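Local coordinates for enolase-phosphatase E1 (Saccharomyces cerevisiae, PDB 2G80), which probably enolises 2,3-diketo-5-methylthiopentyl-1-phosphate and then dephosphorylates the product to an acireductone in the methionine salvage pathway, using one magnesium ion per subunit, at residues D170-S173 / G177-D180; L208-N213 / K248-L253; L215-A220 / I225-A230. All coordinates share one frame; numbering follows the deposited sequence.

Interaction 1. Residues D170-S173 / G177-D180; sequences DLNS and GYFD
Asn172 and Tyr178 share a first torsion: in each, CG stands beside the backbone N and opposite the carbonyl carbon (chi1 -68° and -53°), and these torsions bring Asn172 OD1 and Tyr178 OH together, although CB of Asn172 does not itself point at the strand. The phenol hydroxyl does the touching. Tyr178 OH donates to Asn172 OD1 over 2.6 Å in a weak hydrogen bond. The side chains cross at about a right angle, with amide and ring planes 67° apart. Ring carbon Tyr178 CZ lies 3.7 Å from Asn172 OD1, and Asn172 CB comes equally near Tyr178 OH. The other end of the amide is also engaged, Asn172 ND2 donating to Lys152 O in helix 148-156, which, with the weak bond from Tyr178, probably limits the turning of the amide. Residues 177-179 form an outermost strand of the parallel sheet of a haloacid dehalogenase-type domain, bonded through the backbone to its neighbour, strand 140-143; residues 170-173 belong to the loop entering it. Tyr178 extends from this edge strand along helix 148-156, touching Val148, Gln151 and Lys152. A phenylalanine here would keep the ring but lose the hydroxyl, and Asn172 OD1 would probably be left without this donor, the amide then relying on its bond to Lys152. Asn172 is itself positioned by an Asx turn: Asp170 OD1 accepts from Asn172 N at 2.9 Å, the N-H arriving from above the carboxylate plane.

Interaction 2. Residues L208-N213 / K248-L253; sequences LFLSDN and KNFETL. With MG (magnesium ion), chain E.
Leu210 reaches from strand 207-211 into the C-terminal turn, where Phe250 and Leu253 receive it. Its CB points toward the turn, and CG, set beside the backbone N and opposite the carbonyl carbon (chi1 -59°), carries the branch forward; the contacts fall to the two methyls. CD1 does most of the work: it sits over one face of the Phe250 ring, 4.2 Å from the centroid and 13° off the ring normal, a CH-pi contact displaced slightly toward the rim. The same methyl meets Leu253 CD1 at 3.8 Å, the two leucines reaching tip to tip, while Leu210 CD2 approaches Leu253 CD1 more loosely at 4.2 Å. Two residues earlier on the strand, Leu208 crosses Leu253 at about a right angle, and the CD2 methyls of the pair lie 3.9 Å apart. The receiving side is a type I beta turn, Phe250 to Leu253, closed by the backbone bond from Leu253 N to Phe250 O. Its last residue ends the chain, with OXT of Leu253 in a salt bridge to Lys137. Phe250 also makes a cation-pi contact with Arg232. Beyond Leu210, Ser211 OG accepts from Asn213 N at 3.1 Å, an ST turn that bends the chain around Asp212. Asp212 OD1 binds magnesium at 2.1 Å, whereas OD2 accepts from metal-bound water 1 at 2.7 Å. Asp37, Glu39 O and three waters complete the sphere: an acidic residue just past the fourth strand, holding magnesium with the aspartate after the first, is the hallmark of the haloacid dehalogenase active site.

Interaction 3. Residues L215-A220 / I225-A230; sequences LELDAA and IATGLA
Leu217 and Ala220 turn from helix 214-221 onto Thr227, Leu229 and Ile225, in and just before strand 226-230. The two elements run nearly antiparallel, their short axes 171° apart in direction and 8.2 Å apart at closest approach. Apolar side chains meet at Leu217 CD1 and Leu229 CD1, 4.0 Å apart. Three residues on, Ala220 CB faces Ile225 CB at 4.3 Å. Leu217 also sets a methyl against the threonine, its CD2 lying 3.9 Å from Thr227 CB as the two side chains cross obliquely. The second group sets side chain against backbone. Both methyls of Leu217 rest against the carbonyl oxygen of Gly228, CD2 the nearer at 3.4 Å, and Leu217 CD1 reaches Leu229 CA at 3.8 Å. In return Thr227 CG2 packs against Leu217 O at 3.3 Å; chi1 of 56° sets OG1 between the backbone N and the carbonyl carbon, which leaves CG2 anti to the carbonyl carbon and facing the helix. No hydrogen bond joins the two segments, and the contact is mainly van der Waals. Polar groups of the helix look to other partners: Glu216 OE1 bonds to Ser211 OG and forms a salt bridge with Lys187, a residue predicted to bind substrate, and Asp218 OD1 pairs with Lys243 and Tyr244 OH. Strand 226-230 spends its backbone within the sheet, on Phe209 and Ser211 to one side and on Gln245 and Tyr247 to the other. A helix laid back over the strand it leads into is the second half of a beta-alpha-beta unit, here strand 207-211, helix 214-221 and strand 226-230 of the haloacid dehalogenase-type sheet.

From the N terminus, interaction 1 comes first: it closes a short loop leading into edge strand 177-179 and is complete before the other two begin. Interaction 2 then opens on strand 207-211 and closes only in the C-terminal residues 248-253, whose near end is 35 residues beyond that of 208-213. Nested inside that long loop is interaction 3, between helix 214-221 and strand 226-230, the strand beside 207-211 in the sheet. Interactions 2 and 3 touch directly, Phe209 N lying 2.8 Å from Ala226 O and Phe209 O packing against Leu217 CD2. Interaction 1 touches neither, its nearest atoms about 9 Å from those of interaction 2, yet all three reach one parallel sheet.

Interaction 1. Residues D170-S173 / G177-D180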
ATOM      1  N   ASP A 170      -6.476 -11.091   9.204  1.00 38.33           N
ATOM      2  CA  ASP A 170      -6.469  -9.689   9.600  1.00 38.47           C
ATOM      3  C   ASP A 170      -5.145  -9.438  10.334  1.00 39.04           C
ATOM      4  O   ASP A 170      -4.874 -10.048  11.375  1.00 41.39           O
ATOM      5  CB  ASP A 170      -7.673  -9.388  10.494  1.00 36.96           C
ATOM      6  CG  ASP A 170      -7.809  -7.893  10.855  1.00 41.39           C
ATOM      7  OD1 ASP A 170      -7.019  -7.024  10.417  1.00 49.15           O
ATOM      8  OD2 ASP A 170      -8.752  -7.574  11.599  1.00 53.71           O
ATOM      9  N   LEU A 171      -4.318  -8.572   9.760  1.00 37.25           N
ATOM     10  CA  LEU A 171      -3.068  -8.154  10.381  1.00 38.70           C
ATOM     11  C   LEU A 171      -3.140  -6.785  11.062  1.00 37.14           C
ATOM     12  O   LEU A 171      -2.142  -6.365  11.634  1.00 36.31           O
ATOM     13  CB  LEU A 171      -1.947  -8.126   9.348  1.00 38.39           C
ATOM     14  CG  LEU A 171      -1.643  -9.419   8.568  1.00 43.25           C
ATOM     15  CD1 LEU A 171      -0.305  -9.200   7.836  1.00 39.62           C
ATOM     16  CD2 LEU A 171      -1.580 -10.649   9.456  1.00 45.93           C
ATOM     17  N   ASN A 172      -4.289  -6.101  11.020  1.00 36.08           N
ATOM     18  CA  ASN A 172      -4.405  -4.758  11.630  1.00 39.16           C
ATOM     19  C   ASN A 172      -4.108  -4.705  13.130  1.00 38.48           C
ATOM     20  O   ASN A 172      -3.562  -3.714  13.599  1.00 37.56           O
ATOM     21  CB  ASN A 172      -5.734  -4.059  11.275  1.00 39.18           C
ATOM     22  CG  ASN A 172      -5.821  -3.689   9.775  1.00 41.07           C
ATOM     23  OD1 ASN A 172      -4.914  -3.089   9.198  1.00 40.75           O
ATOM     24  ND2 ASN A 172      -6.907  -4.065   9.160  1.00 44.74           N
ATOM     25  N   SER A 173      -4.368  -5.797  13.850  1.00 38.53           N
ATOM     26  CA  SER A 173      -4.001  -5.855  15.271  1.00 40.26           C
ATOM     27  C   SER A 173      -2.466  -5.949  15.501  1.00 37.72           C
ATOM     28  O   SER A 173      -2.043  -5.759  16.605  1.00 35.66           O
ATOM     29  CB  SER A 173      -4.738  -6.971  16.021  1.00 41.83           C
ATOM     30  OG  SER A 173      -4.216  -8.240  15.666  1.00 52.29           O
ATOM     31  N   GLY A 177       0.897   1.548  13.259  1.00 34.90           N
ATOM     32  CA  GLY A 177       0.589   2.798  12.593  1.00 34.25           C
ATOM     33  C   GLY A 177       0.808   2.737  11.101  1.00 32.95           C
ATOM     34  O   GLY A 177       1.436   1.831  10.598  1.00 32.53           O
ATOM     35  N   TYR A 178       0.279   3.741  10.428  1.00 33.15           N
ATOM     36  CA  TYR A 178       0.262   3.838   8.981  1.00 35.34           C
ATOM     37  C   TYR A 178       0.598   5.254   8.611  1.00 34.25           C
ATOM     38  O   TYR A 178       0.090   6.168   9.243  1.00 33.46           O
ATOM     39  CB  TYR A 178      -1.151   3.549   8.441  1.00 37.27           C
ATOM     40  CG  TYR A 178      -1.734   2.256   8.933  1.00 38.72           C
ATOM     41  CD1 TYR A 178      -2.475   2.211  10.123  1.00 45.75           C
ATOM     42  CD2 TYR A 178      -1.561   1.073   8.220  1.00 34.51           C
ATOM     43  CE1 TYR A 178      -3.010   0.988  10.600  1.00 38.21           C
ATOM     44  CE2 TYR A 178      -2.093  -0.155   8.686  1.00 37.09           C
ATOM     45  CZ  TYR A 178      -2.803  -0.174   9.883  1.00 37.27           C
ATOM     46  OH  TYR A 178      -3.324  -1.352  10.349  1.00 47.32           O
ATOM     47  N   PHE A 179       1.407   5.421   7.575  1.00 32.63           N
ATOM     48  CA  PHE A 179       1.760   6.721   7.038  1.00 34.73           C
ATOM     49  C   PHE A 179       1.556   6.738   5.519  1.00 36.83           C
ATOM     50  O   PHE A 179       1.764   5.731   4.839  1.00 34.40           O
ATOM     51  CB  PHE A 179       3.218   7.084   7.395  1.00 35.09           C
ATOM     52  CG  PHE A 179       3.458   7.198   8.876  1.00 33.07           C
ATOM     53  CD1 PHE A 179       3.068   8.336   9.567  1.00 37.00           C
ATOM     54  CD2 PHE A 179       4.081   6.164   9.583  1.00 39.13           C
ATOM     55  CE1 PHE A 179       3.277   8.447  10.961  1.00 36.64           C
ATOM     56  CE2 PHE A 179       4.311   6.270  10.968  1.00 36.96           C
ATOM     57  CZ  PHE A 179       3.888   7.411  11.662  1.00 32.84           C
ATOM     58  N   ASP A 180       1.121   7.883   4.998  1.00 37.85           N
ATOM     59  CA  ASP A 180       0.965   8.053   3.549  1.00 40.90           C
ATOM     60  C   ASP A 180       1.576   9.403   3.121  1.00 40.25           C
ATOM     61  O   ASP A 180       2.161  10.144   3.938  1.00 35.53           O
ATOM     62  CB  ASP A 180      -0.520   7.811   3.111  1.00 40.22           C
ATOM     63  CG  ASP A 180      -1.513   8.867   3.647  1.00 42.85           C
ATOM     64  OD1 ASP A 180      -1.144  10.025   3.901  1.00 48.53           O
ATOM     65  OD2 ASP A 180      -2.706   8.546   3.796  1.00 46.47           O
TER

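Interaction 2. Residues L208-N213 / K248-L253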
ATOM      1  N   LEU A 208      14.668   0.680  11.587  1.00 32.69           N
ATOM      2  CA  LEU A 208      15.088   0.079  10.297  1.00 33.30           C
ATOM      3  C   LEU A 208      13.945   0.281   9.271  1.00 34.56           C
ATOM      4  O   LEU A 208      12.799  -0.133   9.516  1.00 34.25           O
ATOM      5  CB  LEU A 208      15.402  -1.414  10.400  1.00 34.71           C
ATOM      6  CG  LEU A 208      15.856  -2.138   9.114  1.00 31.68           C
ATOM      7  CD1 LEU A 208      17.138  -1.552   8.578  1.00 34.73           C
ATOM      8  CD2 LEU A 208      16.024  -3.655   9.348  1.00 33.56           C
ATOM      9  N   PHE A 209      14.268   0.897   8.132  1.00 34.12           N
ATOM     10  CA  PHE A 209      13.323   1.113   7.026  1.00 32.21           C
ATOM     11  C   PHE A 209      13.645   0.135   5.872  1.00 32.83           C
ATOM     12  O   PHE A 209      14.779   0.102   5.373  1.00 29.19           O
ATOM     13  CB  PHE A 209      13.376   2.573   6.573  1.00 30.66           C
ATOM     14  CG  PHE A 209      12.534   2.891   5.355  1.00 29.82           C
ATOM     15  CD1 PHE A 209      11.207   2.461   5.247  1.00 35.13           C
ATOM     16  CD2 PHE A 209      13.047   3.705   4.342  1.00 35.39           C
ATOM     17  CE1 PHE A 209      10.431   2.796   4.143  1.00 33.20           C
ATOM     18  CE2 PHE A 209      12.285   4.041   3.226  1.00 35.40           C
ATOM     19  CZ  PHE A 209      10.981   3.607   3.124  1.00 33.41           C
ATOM     20  N   LEU A 210      12.641  -0.656   5.488  1.00 32.03           N
ATOM     21  CA  LEU A 210      12.740  -1.648   4.429  1.00 32.88           C
ATOM     22  C   LEU A 210      11.877  -1.220   3.234  1.00 33.34           C
ATOM     23  O   LEU A 210      10.669  -0.960   3.368  1.00 32.58           O
ATOM     24  CB  LEU A 210      12.320  -3.021   4.927  1.00 32.25           C
ATOM     25  CG  LEU A 210      13.136  -3.573   6.109  1.00 32.97           C
ATOM     26  CD1 LEU A 210      12.344  -4.658   6.858  1.00 39.39           C
ATOM     27  CD2 LEU A 210      14.520  -4.041   5.689  1.00 37.64           C
ATOM     28  N   SER A 211      12.518  -1.155   2.076  1.00 32.65           N
ATOM     29  CA  SER A 211      11.872  -0.759   0.847  1.00 33.84           C
ATOM     30  C   SER A 211      12.644  -1.322  -0.338  1.00 33.21           C
ATOM     31  O   SER A 211      13.811  -1.636  -0.191  1.00 31.50           O
ATOM     32  CB  SER A 211      11.782   0.777   0.783  1.00 35.47           C
ATOM     33  OG  SER A 211      11.351   1.261  -0.494  1.00 35.21           O
ATOM     34  N   ASP A 212      11.948  -1.524  -1.460  1.00 32.56           N
ATOM     35  CA  ASP A 212      12.564  -1.936  -2.721  1.00 36.83           C
ATOM     36  C   ASP A 212      13.098  -0.749  -3.537  1.00 37.20           C
ATOM     37  O   ASP A 212      13.813  -0.974  -4.499  1.00 38.75           O
ATOM     38  CB  ASP A 212      11.607  -2.765  -3.601  1.00 36.96           C
ATOM     39  CG  ASP A 212      10.324  -2.043  -3.931  1.00 40.87           C
ATOM     40  OD1 ASP A 212       9.830  -1.316  -3.037  1.00 41.67           O
ATOM     41  OD2 ASP A 212       9.806  -2.213  -5.057  1.00 41.89           O
ATOM     42  N   ASN A 213      12.746   0.485  -3.156  1.00 38.12           N
ATOM     43  CA  ASN A 213      13.150   1.697  -3.870  1.00 38.76           C
ATOM     44  C   ASN A 213      14.363   2.364  -3.175  1.00 38.92           C
ATOM     45  O   ASN A 213      14.213   2.905  -2.078  1.00 37.54           O
ATOM     46  CB  ASN A 213      11.945   2.656  -3.936  1.00 40.36           C
ATOM     47  CG  ASN A 213      12.173   3.863  -4.862  1.00 43.13           C
ATOM     48  OD1 ASN A 213      13.272   4.092  -5.363  1.00 43.06           O
ATOM     49  ND2 ASN A 213      11.113   4.637  -5.078  1.00 33.86           N
ATOM     50  N   LYS A 248      16.262 -10.664   0.831  1.00 41.41           N
ATOM     51  CA  LYS A 248      15.389 -11.452  -0.043  1.00 42.25           C
ATOM     52  C   LYS A 248      14.125 -11.867   0.717  1.00 41.12           C
ATOM     53  O   LYS A 248      13.105 -12.197   0.115  1.00 43.35           O
ATOM     54  CB  LYS A 248      16.095 -12.697  -0.561  1.00 43.03           C
ATOM     55  CG  LYS A 248      17.379 -12.441  -1.365  1.00 49.72           C
ATOM     56  CD  LYS A 248      17.143 -11.821  -2.735  1.00 52.87           C
ATOM     57  N   ASN A 249      14.219 -11.892   2.041  1.00 40.85           N
ATOM     58  CA  ASN A 249      13.100 -12.191   2.931  1.00 42.37           C
ATOM     59  C   ASN A 249      13.415 -11.657   4.323  1.00 41.50           C
ATOM     60  O   ASN A 249      14.564 -11.271   4.583  1.00 37.15           O
ATOM     61  CB  ASN A 249      12.840 -13.676   2.977  1.00 44.22           C
ATOM     62  CG  ASN A 249      14.059 -14.460   3.371  1.00 47.08           C
ATOM     63  OD1 ASN A 249      14.534 -14.369   4.506  1.00 54.54           O
ATOM     64  ND2 ASN A 249      14.567 -15.261   2.436  1.00 47.17           N
ATOM     65  N   PHE A 250      12.420 -11.670   5.215  1.00 38.99           N
ATOM     66  CA  PHE A 250      12.602 -11.128   6.568  1.00 39.70           C
ATOM     67  C   PHE A 250      12.842 -12.136   7.700  1.00 38.16           C
ATOM     68  O   PHE A 250      12.864 -11.731   8.858  1.00 38.55           O
ATOM     69  CB  PHE A 250      11.463 -10.140   6.916  1.00 41.44           C
ATOM     70  CG  PHE A 250      11.185  -9.084   5.847  1.00 35.63           C
ATOM     71  CD1 PHE A 250      12.182  -8.634   4.929  1.00 43.71           C
ATOM     72  CD2 PHE A 250       9.951  -8.467   5.825  1.00 38.27           C
ATOM     73  CE1 PHE A 250      11.897  -7.652   3.975  1.00 41.36           C
ATOM     74  CE2 PHE A 250       9.668  -7.466   4.918  1.00 39.59           C
ATOM     75  CZ  PHE A 250      10.633  -7.055   3.979  1.00 49.12           C
ATOM     76  N   GLU A 251      13.091 -13.401   7.369  1.00 41.23           N
ATOM     77  CA  GLU A 251      13.372 -14.457   8.368  1.00 47.97           C
ATOM     78  C   GLU A 251      14.507 -14.140   9.330  1.00 47.07           C
ATOM     79  O   GLU A 251      14.371 -14.399  10.513  1.00 48.89           O
ATOM     80  CB  GLU A 251      13.665 -15.811   7.705  1.00 46.84           C
ATOM     81  CG  GLU A 251      12.442 -16.465   7.110  1.00 54.33           C
ATOM     82  CD  GLU A 251      12.754 -17.752   6.312  1.00 55.61           C
ATOM     83  OE1 GLU A 251      13.758 -18.455   6.614  1.00 69.65           O
ATOM     84  OE2 GLU A 251      11.970 -18.048   5.375  1.00 67.99           O
ATOM     85  N   THR A 252      15.583 -13.535   8.834  1.00 49.61           N
ATOM     86  CA  THR A 252      16.770 -13.239   9.673  1.00 53.10           C
ATOM     87  C   THR A 252      16.668 -11.965  10.521  1.00 52.91           C
ATOM     88  O   THR A 252      17.501 -11.779  11.398  1.00 55.15           O
ATOM     89  CB  THR A 252      18.098 -13.146   8.838  1.00 53.51           C
ATOM     90  OG1 THR A 252      18.152 -11.913   8.094  1.00 58.51           O
ATOM     91  CG2 THR A 252      18.240 -14.328   7.895  1.00 53.45           C
ATOM     92  N   LEU A 253      15.666 -11.111  10.274  1.00 52.56           N
ATOM     93  CA  LEU A 253      15.522  -9.833  11.000  1.00 52.37           C
ATOM     94  C   LEU A 253      14.880  -9.931  12.387  1.00 52.60           C
ATOM     95  O   LEU A 253      14.056 -10.790  12.672  1.00 51.04           O
ATOM     96  CB  LEU A 253      14.766  -8.802  10.142  1.00 51.16           C
ATOM     97  CG  LEU A 253      15.562  -8.290   8.942  1.00 46.71           C
ATOM     98  CD1 LEU A 253      14.668  -7.498   8.010  1.00 50.03           C
ATOM     99  CD2 LEU A 253      16.785  -7.470   9.383  1.00 44.78           C
ATOM    100  OXT LEU A 253      15.197  -9.113  13.267  1.00 52.90           O
TER
HETATM  101 MG    MG E 500       7.891  -0.397  -3.132  1.00 32.36          MG
HETATM  102  O   HOH W   1       7.881  -0.375  -5.098  1.00 32.34           O
HETATM  103  O   HOH W   2       6.206   0.637  -2.918  1.00 29.88           O
HETATM  104  O   HOH W   3       8.837   1.431  -2.868  1.00 38.89           O

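Interaction 3. Residues L215-A220 / I225-A230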
ATOM      1  N   LEU A 215      15.832   5.180  -3.703  1.00 37.28           N
ATOM      2  CA  LEU A 215      15.589   6.601  -3.543  1.00 39.30           C
ATOM      3  C   LEU A 215      14.820   6.913  -2.247  1.00 38.98           C
ATOM      4  O   LEU A 215      15.007   7.981  -1.645  1.00 39.13           O
ATOM      5  CB  LEU A 215      14.852   7.163  -4.777  1.00 40.99           C
ATOM      6  CG  LEU A 215      15.598   7.040  -6.121  1.00 45.97           C
ATOM      7  CD1 LEU A 215      14.703   7.511  -7.275  1.00 48.16           C
ATOM      8  CD2 LEU A 215      16.901   7.833  -6.109  1.00 39.65           C
ATOM      9  N   GLU A 216      13.961   5.984  -1.826  1.00 38.42           N
ATOM     10  CA  GLU A 216      13.261   6.091  -0.558  1.00 37.26           C
ATOM     11  C   GLU A 216      14.279   5.883   0.577  1.00 35.82           C
ATOM     12  O   GLU A 216      14.296   6.631   1.534  1.00 34.76           O
ATOM     13  CB  GLU A 216      12.125   5.045  -0.461  1.00 37.24           C
ATOM     14  CG  GLU A 216      11.002   5.258  -1.500  1.00 39.09           C
ATOM     15  CD  GLU A 216       9.849   4.246  -1.392  1.00 42.11           C
ATOM     16  OE1 GLU A 216       9.866   3.354  -0.500  1.00 48.48           O
ATOM     17  OE2 GLU A 216       8.900   4.356  -2.206  1.00 51.44           O
ATOM     18  N   LEU A 217      15.108   4.849   0.451  1.00 34.78           N
ATOM     19  CA  LEU A 217      16.124   4.515   1.445  1.00 34.34           C
ATOM     20  C   LEU A 217      17.133   5.644   1.601  1.00 34.28           C
ATOM     21  O   LEU A 217      17.516   5.949   2.728  1.00 37.04           O
ATOM     22  CB  LEU A 217      16.822   3.193   1.097  1.00 36.05           C
ATOM     23  CG  LEU A 217      16.011   1.876   1.061  1.00 33.71           C
ATOM     24  CD1 LEU A 217      16.943   0.771   0.666  1.00 31.54           C
ATOM     25  CD2 LEU A 217      15.294   1.480   2.401  1.00 27.95           C
ATOM     26  N   ASP A 218      17.536   6.268   0.485  1.00 33.35           N
ATOM     27  CA  ASP A 218      18.434   7.438   0.488  1.00 34.34           C
ATOM     28  C   ASP A 218      17.832   8.613   1.276  1.00 34.90           C
ATOM     29  O   ASP A 218      18.543   9.290   2.000  1.00 34.72           O
ATOM     30  CB  ASP A 218      18.691   7.970  -0.932  1.00 35.92           C
ATOM     31  CG  ASP A 218      19.566   7.070  -1.791  1.00 40.89           C
ATOM     32  OD1 ASP A 218      20.171   6.105  -1.311  1.00 47.54           O
ATOM     33  OD2 ASP A 218      19.642   7.348  -3.001  1.00 55.61           O
ATOM     34  N   ALA A 219      16.543   8.883   1.064  1.00 35.31           N
ATOM     35  CA  ALA A 219      15.839   9.968   1.763  1.00 36.89           C
ATOM     36  C   ALA A 219      15.827   9.709   3.279  1.00 34.77           C
ATOM     37  O   ALA A 219      16.151  10.595   4.062  1.00 34.92           O
ATOM     38  CB  ALA A 219      14.430  10.120   1.223  1.00 38.66           C
ATOM     39  N   ALA A 220      15.512   8.471   3.651  1.00 33.66           N
ATOM     40  CA  ALA A 220      15.483   8.001   5.044  1.00 32.20           C
ATOM     41  C   ALA A 220      16.842   8.134   5.721  1.00 32.43           C
ATOM     42  O   ALA A 220      16.928   8.650   6.842  1.00 31.51           O
ATOM     43  CB  ALA A 220      15.002   6.545   5.112  1.00 30.83           C
ATOM     44  N   ILE A 225      18.106   7.106   9.760  1.00 34.71           N
ATOM     45  CA  ILE A 225      17.361   5.862   9.855  1.00 33.50           C
ATOM     46  C   ILE A 225      18.145   4.758   9.108  1.00 31.73           C
ATOM     47  O   ILE A 225      18.570   4.975   7.979  1.00 25.54           O
ATOM     48  CB  ILE A 225      15.929   6.005   9.252  1.00 34.45           C
ATOM     49  CG1 ILE A 225      15.107   7.112   9.955  1.00 29.04           C
ATOM     50  CG2 ILE A 225      15.183   4.628   9.256  1.00 36.36           C
ATOM     51  CD1 ILE A 225      13.757   7.343   9.306  1.00 34.83           C
ATOM     52  N   ALA A 226      18.288   3.582   9.734  1.00 34.07           N
ATOM     53  CA  ALA A 226      18.931   2.406   9.099  1.00 33.64           C
ATOM     54  C   ALA A 226      18.021   1.910   7.953  1.00 33.89           C
ATOM     55  O   ALA A 226      16.804   2.032   7.998  1.00 33.11           O
ATOM     56  CB  ALA A 226      19.205   1.310  10.108  1.00 34.07           C
ATOM     57  N   THR A 227      18.641   1.390   6.913  1.00 35.50           N
ATOM     58  CA  THR A 227      17.978   1.040   5.671  1.00 35.74           C
ATOM     59  C   THR A 227      18.311  -0.381   5.264  1.00 36.10           C
ATOM     60  O   THR A 227      19.395  -0.878   5.581  1.00 34.14           O
ATOM     61  CB  THR A 227      18.484   1.957   4.522  1.00 36.23           C
ATOM     62  OG1 THR A 227      19.911   1.845   4.440  1.00 40.03           O
ATOM     63  CG2 THR A 227      18.126   3.374   4.776  1.00 40.39           C
ATOM     64  N   GLY A 228      17.374  -1.008   4.558  1.00 35.86           N
ATOM     65  CA  GLY A 228      17.555  -2.365   3.998  1.00 37.53           C
ATOM     66  C   GLY A 228      16.814  -2.422   2.674  1.00 35.93           C
ATOM     67  O   GLY A 228      15.670  -1.928   2.606  1.00 33.73           O
ATOM     68  N   LEU A 229      17.470  -2.954   1.634  1.00 35.54           N
ATOM     69  CA  LEU A 229      16.882  -3.042   0.285  1.00 37.41           C
ATOM     70  C   LEU A 229      16.141  -4.362   0.134  1.00 37.70           C
ATOM     71  O   LEU A 229      16.765  -5.429   0.149  1.00 37.47           O
ATOM     72  CB  LEU A 229      17.942  -2.905  -0.819  1.00 39.08           C
ATOM     73  CG  LEU A 229      17.447  -2.822  -2.286  1.00 37.22           C
ATOM     74  CD1 LEU A 229      16.529  -1.620  -2.544  1.00 41.53           C
ATOM     75  CD2 LEU A 229      18.634  -2.761  -3.241  1.00 42.60           C
ATOM     76  N   ALA A 230      14.813  -4.294   0.030  1.00 38.00           N
ATOM     77  CA  ALA A 230      13.993  -5.490  -0.145  1.00 38.76           C
ATOM     78  C   ALA A 230      14.084  -5.958  -1.607  1.00 39.56           C
ATOM     79  O   ALA A 230      13.966  -5.146  -2.534  1.00 40.42           O
ATOM     80  CB  ALA A 230      12.529  -5.239   0.269  1.00 37.08           C
TER